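Local structure of putative rRNA methyltransferase (Sorangium cellulosum, 4RWZ) at residues F105-L110 with F144-Y149; S109-L114 with A137-S142; I29-G34 with H99-N104; A85-L90 with E123-L128. The protein probably methylates 16S ribosomal RNA at a single adenine, using S-adenosylmethionine as methyl donor, and so confers resistance to aminoglycoside antibiotics. All blocks are in the same frame, centred on the assembly; numbering follows the deposited sequence.

Contact 1: F105-L110 with F144-Y149; sequences FPWASL and FDDRPY
Ala108 and Asp145 bring the two backbones to 4.8 Å between their CA atoms, and a near-straight bond runs from Ala108 N to Phe144 O (3.1 Å), lying in the carbonyl plane. One residue on, Ser109 N gives a 2.8 Å bond to Asp146 OD1, which accepts it on the syn side of the carboxylate. Asp146 thus receives an N-H from the first turn of helix 108-115, just after the N-cap residue Trp107. CG of Asp146 sits between its own backbone N and carbonyl carbon (chi1 54°), which brings OD1 to Ser109 N; its OD2 lies at the indole edge, in the ring plane. The edge of Phe144 meets one face of the Trp107 indole, planes at 69°, with Phe144 CD2 3.6 Å from Trp107 CE3. Phe144 CB adds a CH-pi contact over the five-membered ring. Within 144-149, Arg147 grips Asp145 side-on in a salt bridge, NE to OD1 and NH2 to OD2 (2.7 Å), while Arg147 N closes an Asx turn on Asp145 OD1. Ala108 CB rests 3.3 Å from that same OD1, an apolar methyl against the ion pair. The contact lies at the surface, where the loop between strand 133-139 and helix 160-172 passes over the N-terminal end of helix 108-115; behind it, Phe105 bonds through its backbone to Leu138 of strand 133-139.

Contact 2: S109-L114 with A137-S142; sequences SLLSAL and ALLNQS
Leu111 and Leu139 bury the most surface here, and one methyl does most of the work: Leu111 CD1 touches Leu139 CB and CD2, both at 3.7 Å. The other methyl, Leu111 CD2, turns toward the end of the strand, 3.8 Å from Asn140 O and close to Gln141 CG, whose chain crosses the leucine at about a right angle. CG anti to the backbone N (chi1 172°) carries the fork of Leu111 toward the strand, and chi2 (60°) sends CD1 to Leu139 and CD2 to the following loop. Leu139 comes from the sheet face that carries Ala137. Its CD2 also meets Leu114 CD1 at 3.9 Å, so it touches both helix leucines, from directions roughly at right angles. The same Leu114 methyl reaches Ala137 CB at 4.2 Å, one strand repeat earlier. Ala137 and Leu139 therefore face helix 108-115, which crosses strand 137-139 at -113° with the axes 10.1 Å apart, as a helix laid over a Rossmann-like methyltransferase sheet. Leu114 also packs against Leu122 and Leu125 of helix 119-127. Beyond the strand, Asn140 OD1 accepts from both Ser142 N and Ser142 OG, the first forming an Asx turn. No hydrogen bond joins the two segments; the contact rests on aliphatic van der Waals packing, which sets no bond direction.

Contact 3: I29-G34 with H99-N104; sequences IDVGTG and HTLTLN
Asp30 and Thr102 face each other across adjacent parallel strands, joined by a 2.7 Å bond from Thr102 OG1 to Asp30 OD1 that arrives from above the carboxylate plane. Thr102 OG1 sits between its backbone N and carbonyl carbon (chi1 56°), the rotation that turns the hydroxyl to the aspartate. Beneath this pair the backbones zip in parallel fashion: Ile29 N to Thr100 O, Thr102 N to Ile29 O at 2.8 Å, and Val31 N to Thr102 O. On the other face of the sheet, Leu101 CD1 lies 3.5 Å from Val31 CG2 and also touches Ile29 CB, an apolar patch opposite the polar one. Strand 98-104 is the middle strand of the seven-stranded sheet and 26-31 its neighbour; the order 3-2-1-4-5-7-6 is the hallmark of class I methyltransferases. In that fold the glycine-rich turn after the first strand, here Gly32-Thr33-Gly34, usually borders the S-adenosylmethionine pocket. The carboxylate of Asp30 is tied to this turn as well, Thr33 OG1 donating to OD2 at 2.7 Å on the anti side. Ordered waters bridge the C-terminal ends of the strands: one takes the N-H of Asn104 and lies within bonding distance of Asp30 OD1 and Val31 O; a second joins Asp30 OD2 to Asn104 ND2; two more lie within hydrogen-bonding distance of both Gly32 O and Asn104 O. Phe38 and Val39 of helix 37-45 pack on Asp30, Phe38 also meeting Thr102 and Asn104, while Asp55 accepts from Gly34 N.

Contact 4: A85-L90 with E123-L128; sequences ASVQAL and EALRRL
Leu90 reaches toward helix 119-127 and, followed outward, finds its partners there at its two ends. CB lies 4.2 Å from Arg127 NH1, off the edge of the guanidinium and close to its plane. CG follows, anti to the carbonyl carbon (chi1 -69°), and carries the chain in toward the helix. At the tip CD1 makes the main contact, 3.7 Å from Leu128 CD1, the two leucines crossing at about a right angle; on another flank it comes within 4.0 Å of Ala124 O, so one methyl bridges residues a helical turn apart. The backbone of Leu90 has its own partner: Arg127, extended from CG to NE, lays NH1 against Leu90 O at 3.1 Å. The N-H points almost straight at the oxygen (173°) and the oxygen lies in the guanidinium plane, yet the nitrogen stands well above the carbonyl plane, 51° out of it. Val87 supplies the second foothold. Its carbonyl O lies 3.7 Å from Ala124 CB, and its CG1 meets Leu125 CD2 more loosely. The contact thus joins the loop between strands 80-84 and 98-104 to the C-terminal part of helix 119-127. Leu90 touches Val54 of strand 49-55 too, Leu128 packs on Leu94, and Arg127 also lies against Glu92. Aliphatic contacts gather round buried Leu90 and Leu128, and exposed Arg127 adds one hydrogen bond; the arginine donates to a main-chain oxygen, so this polar link does not use the leucine side chain.

Contacts 2 and 3 are buried and contact 4 partly so, whereas contact 1 lies on the surface, but burial alone does not set the chemistry. Contact 3, near the centre of the chain, joins neighbouring strands by main-chain bonds and ordered water, with a side-chain hydrogen bond on one face and apolar packing on the other; contact 2 is aliphatic packing of helix on strand; contact 4 adds one arginine bond to such packing; contact 1 combines a main-chain bond, a carboxylate accepting a helix N-H and an aromatic pair. Contacts 1 and 2 share Ser109 and Leu110 of helix 108-115, whereas contacts 2 and 3 use adjacent strands. Contact 4 packs against contact 3 through Val87 on Val31.

Contact 1: F105-L110 with F144-Y149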
loop_
_atom_site.group_PDB
_atom_site.type_symbol
_atom_site.label_atom_id
_atom_site.label_comp_id
_atom_site.label_asym_id
_atom_site.label_seq_id
_atom_site.Cartn_x
_atom_site.Cartn_y
_atom_site.Cartn_z
ATOM N N PHE A 105 8.738 -0.643 -3.833
ATOM C CA PHE A 105 9.312 0.068 -4.986
ATOM C C PHE A 105 8.383 1.092 -5.620
ATOM O O PHE A 105 8.113 1.039 -6.827
ATOM C CB PHE A 105 9.792 -0.932 -6.043
ATOM C CG PHE A 105 10.805 -1.906 -5.485
ATOM C CD1 PHE A 105 12.058 -1.454 -5.120
ATOM C CD2 PHE A 105 10.502 -3.237 -5.310
ATOM C CE1 PHE A 105 13.011 -2.330 -4.570
ATOM C CE2 PHE A 105 11.464 -4.106 -4.764
ATOM C CZ PHE A 105 12.708 -3.624 -4.407
ATOM N N PRO A 106 7.894 2.042 -4.816
ATOM C CA PRO A 106 7.013 3.088 -5.368
ATOM C C PRO A 106 7.750 3.907 -6.447
ATOM O O PRO A 106 8.954 4.101 -6.347
ATOM C CB PRO A 106 6.753 4.013 -4.143
ATOM C CG PRO A 106 7.941 3.776 -3.230
ATOM C CD PRO A 106 8.177 2.242 -3.390
ATOM N N TRP A 107 7.047 4.378 -7.448
ATOM C CA TRP A 107 7.659 5.238 -8.456
ATOM C C TRP A 107 8.111 6.575 -7.831
ATOM O O TRP A 107 7.752 6.878 -6.691
ATOM C CB TRP A 107 6.640 5.521 -9.544
ATOM C CG TRP A 107 6.447 4.356 -10.490
ATOM C CD1 TRP A 107 7.076 3.144 -10.473
ATOM C CD2 TRP A 107 5.556 4.345 -11.597
ATOM N NE1 TRP A 107 6.615 2.367 -11.541
ATOM C CE2 TRP A 107 5.687 3.095 -12.239
ATOM C CE3 TRP A 107 4.662 5.285 -12.113
ATOM C CZ2 TRP A 107 4.936 2.757 -13.398
ATOM C CZ3 TRP A 107 3.937 4.952 -13.253
ATOM C CH2 TRP A 107 4.086 3.701 -13.873
ATOM N N ALA A 108 8.853 7.375 -8.591
ATOM C CA ALA A 108 9.563 8.528 -7.991
ATOM C C ALA A 108 8.677 9.503 -7.230
ATOM O O ALA A 108 9.080 10.089 -6.216
ATOM C CB ALA A 108 10.332 9.261 -9.060
ATOM N N SER A 109 7.480 9.727 -7.753
ATOM C CA SER A 109 6.597 10.718 -7.123
ATOM C C SER A 109 6.201 10.316 -5.706
ATOM O O SER A 109 6.212 11.136 -4.797
ATOM C CB SER A 109 5.355 10.912 -7.962
ATOM O OG SER A 109 5.664 11.862 -8.961
ATOM N N LEU A 110 5.865 9.035 -5.542
ATOM C CA LEU A 110 5.467 8.497 -4.235
ATOM C C LEU A 110 6.648 8.270 -3.369
ATOM O O LEU A 110 6.562 8.457 -2.153
ATOM C CB LEU A 110 4.708 7.187 -4.402
ATOM C CG LEU A 110 4.190 6.483 -3.124
ATOM C CD1 LEU A 110 3.486 7.502 -2.190
ATOM C CD2 LEU A 110 3.210 5.405 -3.573
ATOM N N PHE A 144 10.900 3.930 -12.135
ATOM C CA PHE A 144 10.426 4.818 -13.162
ATOM C C PHE A 144 10.170 6.195 -12.541
ATOM O O PHE A 144 9.553 6.315 -11.461
ATOM C CB PHE A 144 9.115 4.293 -13.733
ATOM C CG PHE A 144 8.514 5.215 -14.756
ATOM C CD1 PHE A 144 9.211 5.508 -15.930
ATOM C CD2 PHE A 144 7.305 5.816 -14.529
ATOM C CE1 PHE A 144 8.678 6.368 -16.862
ATOM C CE2 PHE A 144 6.775 6.683 -15.456
ATOM C CZ PHE A 144 7.470 6.968 -16.616
ATOM N N ASP A 145 10.616 7.246 -13.225
ATOM C CA ASP A 145 10.371 8.623 -12.732
ATOM C C ASP A 145 9.101 9.222 -13.366
ATOM O O ASP A 145 9.125 9.578 -14.526
ATOM C CB ASP A 145 11.597 9.481 -13.023
ATOM C CG ASP A 145 11.607 10.800 -12.235
ATOM O OD1 ASP A 145 10.536 11.217 -11.756
ATOM O OD2 ASP A 145 12.683 11.406 -12.082
ATOM N N ASP A 146 7.995 9.283 -12.624
ATOM C CA ASP A 146 6.738 9.787 -13.131
ATOM C C ASP A 146 6.550 11.275 -12.828
ATOM O O ASP A 146 5.486 11.833 -13.095
ATOM C CB ASP A 146 5.569 8.997 -12.542
ATOM C CG ASP A 146 5.584 8.963 -11.006
ATOM O OD1 ASP A 146 6.632 9.269 -10.409
ATOM O OD2 ASP A 146 4.579 8.477 -10.426
ATOM N N ARG A 147 7.574 11.900 -12.267
ATOM C CA ARG A 147 7.460 13.318 -11.852
ATOM C C ARG A 147 7.501 14.266 -13.020
ATOM O O ARG A 147 8.109 13.974 -14.021
ATOM C CB ARG A 147 8.592 13.712 -10.880
ATOM C CG ARG A 147 8.566 12.986 -9.507
ATOM C CD ARG A 147 9.806 13.267 -8.681
ATOM N NE ARG A 147 10.990 12.851 -9.417
ATOM C CZ ARG A 147 12.236 13.078 -9.017
ATOM N NH1 ARG A 147 12.453 13.763 -7.895
ATOM N NH2 ARG A 147 13.255 12.658 -9.753
ATOM N N PRO A 148 6.845 15.429 -12.885
ATOM C CA PRO A 148 7.137 16.519 -13.814
ATOM C C PRO A 148 8.653 16.756 -13.948
ATOM O O PRO A 148 9.384 16.656 -12.971
ATOM C CB PRO A 148 6.576 17.749 -13.090
ATOM C CG PRO A 148 5.587 17.265 -12.146
ATOM C CD PRO A 148 5.979 15.845 -11.769
ATOM N N TYR A 149 9.122 17.142 -15.123
ATOM C CA TYR A 149 10.539 17.489 -15.270
ATOM C C TYR A 149 11.030 18.583 -14.315
ATOM O O TYR A 149 12.153 18.522 -13.815
ATOM C CB TYR A 149 10.860 17.808 -16.731
ATOM C CG TYR A 149 10.658 16.585 -17.608
ATOM C CD1 TYR A 149 9.381 16.186 -17.997
ATOM C CD2 TYR A 149 11.737 15.809 -18.018
ATOM C CE1 TYR A 149 9.182 15.055 -18.774
ATOM C CE2 TYR A 149 11.549 14.678 -18.811
ATOM C CZ TYR A 149 10.269 14.307 -19.181
ATOM O OH TYR A 149 10.076 13.184 -19.960
#

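Contact 2: S109-L114 with A137-S142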
loop_
_atom_site.group_PDB
_atom_site.type_symbol
_atom_site.label_atom_id
_atom_site.label_comp_id
_atom_site.label_asym_id
_atom_site.label_seq_id
_atom_site.Cartn_x
_atom_site.Cartn_y
_atom_site.Cartn_z
ATOM N N SER A 109 7.480 9.727 -7.753
ATOM C CA SER A 109 6.597 10.718 -7.123
ATOM C C SER A 109 6.201 10.316 -5.706
ATOM O O SER A 109 6.212 11.136 -4.797
ATOM C CB SER A 109 5.355 10.912 -7.962
ATOM O OG SER A 109 5.664 11.862 -8.961
ATOM N N LEU A 110 5.865 9.035 -5.542
ATOM C CA LEU A 110 5.467 8.497 -4.235
ATOM C C LEU A 110 6.648 8.270 -3.369
ATOM O O LEU A 110 6.562 8.457 -2.153
ATOM C CB LEU A 110 4.708 7.187 -4.402
ATOM C CG LEU A 110 4.190 6.483 -3.124
ATOM C CD1 LEU A 110 3.486 7.502 -2.190
ATOM C CD2 LEU A 110 3.210 5.405 -3.573
ATOM N N LEU A 111 7.760 7.860 -3.960
ATOM C CA LEU A 111 9.025 7.778 -3.252
ATOM C C LEU A 111 9.350 9.130 -2.638
ATOM O O LEU A 111 9.712 9.227 -1.455
ATOM C CB LEU A 111 10.149 7.384 -4.225
ATOM C CG LEU A 111 11.596 7.425 -3.713
ATOM C CD1 LEU A 111 11.776 6.473 -2.536
ATOM C CD2 LEU A 111 12.585 7.072 -4.849
ATOM N N SER A 112 9.251 10.172 -3.454
ATOM C CA SER A 112 9.529 11.508 -2.909
ATOM C C SER A 112 8.617 11.882 -1.752
ATOM O O SER A 112 9.040 12.487 -0.770
ATOM C CB SER A 112 9.374 12.587 -3.983
ATOM O OG SER A 112 10.258 12.280 -5.027
ATOM N N ALA A 113 7.347 11.550 -1.889
ATOM C CA ALA A 113 6.378 11.869 -0.854
ATOM C C ALA A 113 6.782 11.168 0.452
ATOM O O ALA A 113 6.475 11.670 1.534
ATOM C CB ALA A 113 4.928 11.456 -1.305
ATOM N N LEU A 114 7.433 9.988 0.385
ATOM C CA LEU A 114 7.783 9.276 1.639
ATOM C C LEU A 114 9.096 9.760 2.244
ATOM O O LEU A 114 9.349 9.620 3.486
ATOM C CB LEU A 114 7.902 7.726 1.393
ATOM C CG LEU A 114 6.579 7.083 0.935
ATOM C CD1 LEU A 114 6.905 5.640 0.371
ATOM C CD2 LEU A 114 5.631 6.943 2.096
ATOM N N ALA A 137 7.889 0.197 3.739
ATOM C CA ALA A 137 8.213 0.714 2.410
ATOM C C ALA A 137 9.594 0.189 1.992
ATOM O O ALA A 137 10.571 0.255 2.777
ATOM C CB ALA A 137 8.173 2.249 2.400
ATOM N N LEU A 138 9.672 -0.303 0.756
ATOM C CA LEU A 138 10.955 -0.710 0.161
ATOM C C LEU A 138 11.278 0.327 -0.896
ATOM O O LEU A 138 10.572 0.418 -1.911
ATOM C CB LEU A 138 10.874 -2.064 -0.521
ATOM C CG LEU A 138 11.113 -3.262 0.400
ATOM C CD1 LEU A 138 12.535 -3.266 0.963
ATOM C CD2 LEU A 138 10.121 -3.242 1.531
ATOM N N LEU A 139 12.348 1.080 -0.679
ATOM C CA LEU A 139 12.579 2.317 -1.435
ATOM C C LEU A 139 13.828 2.152 -2.299
ATOM O O LEU A 139 14.885 1.791 -1.788
ATOM C CB LEU A 139 12.763 3.516 -0.489
ATOM C CG LEU A 139 11.627 3.813 0.510
ATOM C CD1 LEU A 139 11.953 5.052 1.340
ATOM C CD2 LEU A 139 10.309 3.934 -0.220
ATOM N N ASN A 140 13.739 2.479 -3.583
ATOM C CA ASN A 140 14.871 2.258 -4.460
ATOM C C ASN A 140 14.746 3.339 -5.525
ATOM O O ASN A 140 13.643 3.587 -6.038
ATOM C CB ASN A 140 14.751 0.847 -5.040
ATOM C CG ASN A 140 15.873 0.495 -5.985
ATOM O OD1 ASN A 140 15.984 1.065 -7.059
ATOM N ND2 ASN A 140 16.731 -0.433 -5.565
ATOM N N GLN A 141 15.864 4.014 -5.813
ATOM C CA GLN A 141 15.855 5.168 -6.692
ATOM C C GLN A 141 15.995 4.845 -8.158
ATOM O O GLN A 141 15.999 5.753 -8.994
ATOM C CB GLN A 141 16.964 6.143 -6.279
ATOM C CG GLN A 141 16.713 6.726 -4.930
ATOM C CD GLN A 141 17.621 7.869 -4.635
ATOM O OE1 GLN A 141 18.263 8.415 -5.533
ATOM N NE2 GLN A 141 17.694 8.242 -3.364
ATOM N N SER A 142 16.019 3.572 -8.486
ATOM C CA SER A 142 16.086 3.159 -9.896
ATOM C C SER A 142 14.703 2.920 -10.521
ATOM O O SER A 142 14.610 2.497 -11.679
ATOM C CB SER A 142 17.015 1.950 -10.078
ATOM O OG SER A 142 16.465 0.734 -9.557
#

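Contact 3: I29-G34 with H99-N104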
loop_
_atom_site.group_PDB
_atom_site.type_symbol
_atom_site.label_atom_id
_atom_site.label_comp_id
_atom_site.label_asym_id
_atom_site.label_seq_id
_atom_site.Cartn_x
_atom_site.Cartn_y
_atom_site.Cartn_z
ATOM N N ILE A 29 -2.694 -4.373 3.046
ATOM C CA ILE A 29 -3.013 -3.578 1.852
ATOM C C ILE A 29 -1.720 -3.202 1.197
ATOM O O ILE A 29 -0.807 -2.664 1.839
ATOM C CB ILE A 29 -3.837 -2.331 2.202
ATOM C CG1 ILE A 29 -5.144 -2.797 2.906
ATOM C CG2 ILE A 29 -4.072 -1.461 0.904
ATOM C CD1 ILE A 29 -6.058 -1.581 3.368
ATOM N N ASP A 30 -1.620 -3.463 -0.105
ATOM C CA ASP A 30 -0.398 -3.158 -0.845
ATOM C C ASP A 30 -0.721 -2.033 -1.817
ATOM O O ASP A 30 -1.477 -2.251 -2.733
ATOM C CB ASP A 30 0.035 -4.420 -1.634
ATOM C CG ASP A 30 1.348 -4.217 -2.434
ATOM O OD1 ASP A 30 2.291 -3.582 -1.880
ATOM O OD2 ASP A 30 1.498 -4.742 -3.614
ATOM N N VAL A 31 -0.151 -0.839 -1.624
ATOM C CA VAL A 31 -0.531 0.323 -2.458
ATOM C C VAL A 31 0.438 0.438 -3.609
ATOM O O VAL A 31 1.665 0.330 -3.401
ATOM C CB VAL A 31 -0.498 1.595 -1.566
ATOM C CG1 VAL A 31 -0.663 2.850 -2.394
ATOM C CG2 VAL A 31 -1.597 1.471 -0.589
ATOM N N GLY A 32 -0.101 0.577 -4.827
ATOM C CA GLY A 32 0.702 0.615 -6.039
ATOM C C GLY A 32 1.155 -0.785 -6.378
ATOM O O GLY A 32 2.333 -1.045 -6.660
ATOM N N THR A 33 0.213 -1.706 -6.387
ATOM C CA THR A 33 0.610 -3.137 -6.458
ATOM C C THR A 33 1.059 -3.574 -7.883
ATOM O O THR A 33 1.574 -4.704 -8.080
ATOM C CB THR A 33 -0.570 -3.977 -5.947
ATOM O OG1 THR A 33 -0.157 -5.306 -5.655
ATOM C CG2 THR A 33 -1.629 -4.070 -7.049
ATOM N N GLY A 34 0.851 -2.721 -8.886
ATOM C CA GLY A 34 1.272 -3.096 -10.228
ATOM C C GLY A 34 0.529 -4.313 -10.762
ATOM O O GLY A 34 -0.694 -4.349 -10.779
ATOM N N HIS A 99 -3.661 -4.047 9.034
ATOM C CA HIS A 99 -2.632 -4.353 10.040
ATOM C C HIS A 99 -1.264 -4.074 9.450
ATOM O O HIS A 99 -0.348 -3.696 10.173
ATOM C CB HIS A 99 -2.666 -5.836 10.436
ATOM C CG HIS A 99 -3.885 -6.216 11.190
ATOM N ND1 HIS A 99 -5.085 -6.501 10.576
ATOM C CD2 HIS A 99 -4.096 -6.351 12.525
ATOM C CE1 HIS A 99 -5.982 -6.804 11.499
ATOM N NE2 HIS A 99 -5.410 -6.708 12.685
ATOM N N THR A 100 -1.144 -4.246 8.124
ATOM C CA THR A 100 0.109 -3.989 7.395
ATOM C C THR A 100 -0.188 -3.283 6.086
ATOM O O THR A 100 -1.038 -3.768 5.313
ATOM C CB THR A 100 0.830 -5.323 7.062
ATOM O OG1 THR A 100 0.927 -6.115 8.263
ATOM C CG2 THR A 100 2.225 -5.047 6.480
ATOM N N LEU A 101 0.507 -2.168 5.815
ATOM C CA LEU A 101 0.346 -1.458 4.540
ATOM C C LEU A 101 1.712 -1.464 3.888
ATOM O O LEU A 101 2.660 -0.932 4.457
ATOM C CB LEU A 101 -0.050 -0.012 4.808
ATOM C CG LEU A 101 -0.116 0.952 3.613
ATOM C CD1 LEU A 101 -1.191 0.508 2.761
ATOM C CD2 LEU A 101 -0.415 2.369 4.236
ATOM N N THR A 102 1.824 -2.042 2.698
ATOM C CA THR A 102 3.119 -2.142 2.033
ATOM C C THR A 102 3.225 -1.208 0.813
ATOM O O THR A 102 2.236 -0.968 0.089
ATOM C CB THR A 102 3.434 -3.597 1.594
ATOM O OG1 THR A 102 2.362 -4.073 0.747
ATOM C CG2 THR A 102 3.593 -4.516 2.851
ATOM N N LEU A 103 4.413 -0.609 0.640
ATOM C CA LEU A 103 4.722 0.151 -0.606
ATOM C C LEU A 103 6.020 -0.436 -1.100
ATOM O O LEU A 103 7.086 -0.159 -0.542
ATOM C CB LEU A 103 4.920 1.635 -0.325
ATOM C CG LEU A 103 3.571 2.299 0.018
ATOM C CD1 LEU A 103 3.529 2.361 1.453
ATOM C CD2 LEU A 103 3.318 3.652 -0.579
ATOM N N ASN A 104 5.930 -1.261 -2.132
ATOM C CA ASN A 104 7.098 -1.978 -2.672
ATOM C C ASN A 104 7.582 -1.285 -3.919
ATOM O O ASN A 104 6.910 -1.345 -4.938
ATOM C CB ASN A 104 6.695 -3.395 -3.065
ATOM C CG ASN A 104 6.390 -4.244 -1.864
ATOM O OD1 ASN A 104 7.161 -4.239 -0.925
ATOM N ND2 ASN A 104 5.258 -4.948 -1.868
HETATM O O HOH W 1 3.468 -1.791 -3.415
HETATM O O HOH W 2 3.842 -4.917 -4.742
HETATM O O HOH W 3 4.496 -2.427 -6.103
HETATM O O HOH W 4 5.031 0.143 -6.596
#

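Contact 4: A85-L90 with E123-L128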
loop_
_atom_site.group_PDB
_atom_site.type_symbol
_atom_site.label_atom_id
_atom_site.label_comp_id
_atom_site.label_asym_id
_atom_site.label_seq_id
_atom_site.Cartn_x
_atom_site.Cartn_y
_atom_site.Cartn_z
ATOM N N ALA A 85 -7.562 2.365 -7.516
ATOM C CA ALA A 85 -7.549 3.685 -6.853
ATOM C C ALA A 85 -6.143 4.282 -6.911
ATOM O O ALA A 85 -5.144 3.574 -7.001
ATOM C CB ALA A 85 -8.011 3.577 -5.397
ATOM N N SER A 86 -6.136 5.612 -6.894
ATOM C CA SER A 86 -4.960 6.425 -6.832
ATOM C C SER A 86 -4.700 6.772 -5.348
ATOM O O SER A 86 -5.639 6.904 -4.573
ATOM C CB SER A 86 -5.254 7.730 -7.598
ATOM O OG SER A 86 -5.671 7.390 -8.950
ATOM N N VAL A 87 -3.454 6.998 -5.003
ATOM C CA VAL A 87 -3.105 7.384 -3.640
ATOM C C VAL A 87 -3.763 8.687 -3.238
ATOM O O VAL A 87 -4.089 8.867 -2.067
ATOM C CB VAL A 87 -1.579 7.515 -3.485
ATOM C CG1 VAL A 87 -1.192 7.709 -2.030
ATOM C CG2 VAL A 87 -0.903 6.288 -4.035
ATOM N N GLN A 88 -4.041 9.582 -4.184
ATOM C CA GLN A 88 -4.694 10.833 -3.771
ATOM C C GLN A 88 -6.189 10.665 -3.516
ATOM O O GLN A 88 -6.826 11.563 -2.989
ATOM C CB GLN A 88 -4.459 11.957 -4.756
ATOM C CG GLN A 88 -5.583 12.120 -5.754
ATOM C CD GLN A 88 -5.459 13.395 -6.560
ATOM O OE1 GLN A 88 -4.374 13.748 -7.047
ATOM N NE2 GLN A 88 -6.568 14.126 -6.664
ATOM N N ALA A 89 -6.759 9.518 -3.866
ATOM C CA ALA A 89 -8.182 9.296 -3.586
ATOM C C ALA A 89 -8.466 7.844 -3.279
ATOM O O ALA A 89 -9.080 7.116 -4.072
ATOM C CB ALA A 89 -9.059 9.774 -4.769
ATOM N N LEU A 90 -7.959 7.368 -2.155
ATOM C CA LEU A 90 -8.115 5.941 -1.850
ATOM C C LEU A 90 -9.537 5.725 -1.344
ATOM O O LEU A 90 -10.097 6.649 -0.728
ATOM C CB LEU A 90 -7.057 5.532 -0.815
ATOM C CG LEU A 90 -5.614 5.528 -1.360
ATOM C CD1 LEU A 90 -4.592 5.620 -0.188
ATOM C CD2 LEU A 90 -5.298 4.286 -2.219
ATOM N N GLU A 123 -0.684 11.449 5.291
ATOM C CA GLU A 123 -2.009 11.395 5.884
ATOM C C GLU A 123 -2.933 10.426 5.121
ATOM O O GLU A 123 -3.750 9.723 5.724
ATOM C CB GLU A 123 -2.633 12.810 5.935
ATOM C CG GLU A 123 -1.864 13.732 6.916
ATOM C CD GLU A 123 -2.332 15.147 6.894
ATOM O OE1 GLU A 123 -3.536 15.340 6.549
ATOM O OE2 GLU A 123 -1.529 16.042 7.287
ATOM N N ALA A 124 -2.824 10.420 3.787
ATOM C CA ALA A 124 -3.690 9.514 3.033
ATOM C C ALA A 124 -3.369 8.044 3.383
ATOM O O ALA A 124 -4.281 7.193 3.478
ATOM C CB ALA A 124 -3.540 9.751 1.514
ATOM N N LEU A 125 -2.080 7.752 3.534
ATOM C CA LEU A 125 -1.648 6.364 3.878
ATOM C C LEU A 125 -2.035 6.005 5.316
ATOM O O LEU A 125 -2.518 4.893 5.591
ATOM C CB LEU A 125 -0.145 6.243 3.658
ATOM C CG LEU A 125 0.280 6.430 2.172
ATOM C CD1 LEU A 125 1.809 6.453 2.171
ATOM C CD2 LEU A 125 -0.194 5.248 1.343
ATOM N N ARG A 126 -1.854 6.937 6.233
ATOM C CA ARG A 126 -2.205 6.697 7.634
ATOM C C ARG A 126 -3.699 6.396 7.773
ATOM O O ARG A 126 -4.125 5.621 8.623
ATOM C CB ARG A 126 -1.822 7.898 8.495
ATOM C CG ARG A 126 -2.330 7.823 9.957
ATOM C CD ARG A 126 -1.670 6.622 10.716
ATOM N NE ARG A 126 -2.107 6.603 12.122
ATOM C CZ ARG A 126 -3.265 6.064 12.507
ATOM N NH1 ARG A 126 -4.090 5.553 11.596
ATOM N NH2 ARG A 126 -3.613 6.035 13.775
ATOM N N ARG A 127 -4.510 6.993 6.909
ATOM C CA ARG A 127 -5.949 6.729 6.952
ATOM C C ARG A 127 -6.285 5.259 6.743
ATOM O O ARG A 127 -7.306 4.760 7.291
ATOM C CB ARG A 127 -6.654 7.614 5.900
ATOM C CG ARG A 127 -8.139 7.457 5.718
ATOM C CD ARG A 127 -8.489 8.487 4.596
ATOM N NE ARG A 127 -9.864 8.537 4.132
ATOM C CZ ARG A 127 -10.261 8.094 2.944
ATOM N NH1 ARG A 127 -9.386 7.544 2.110
ATOM N NH2 ARG A 127 -11.534 8.200 2.587
ATOM N N LEU A 128 -5.424 4.534 6.018
ATOM C CA LEU A 128 -5.723 3.134 5.720
ATOM C C LEU A 128 -5.326 2.136 6.814
ATOM O O LEU A 128 -5.683 0.959 6.737
ATOM C CB LEU A 128 -5.002 2.638 4.438
ATOM C CG LEU A 128 -5.441 3.284 3.126
ATOM C CD1 LEU A 128 -4.842 2.555 1.911
ATOM C CD2 LEU A 128 -6.912 3.273 3.064
#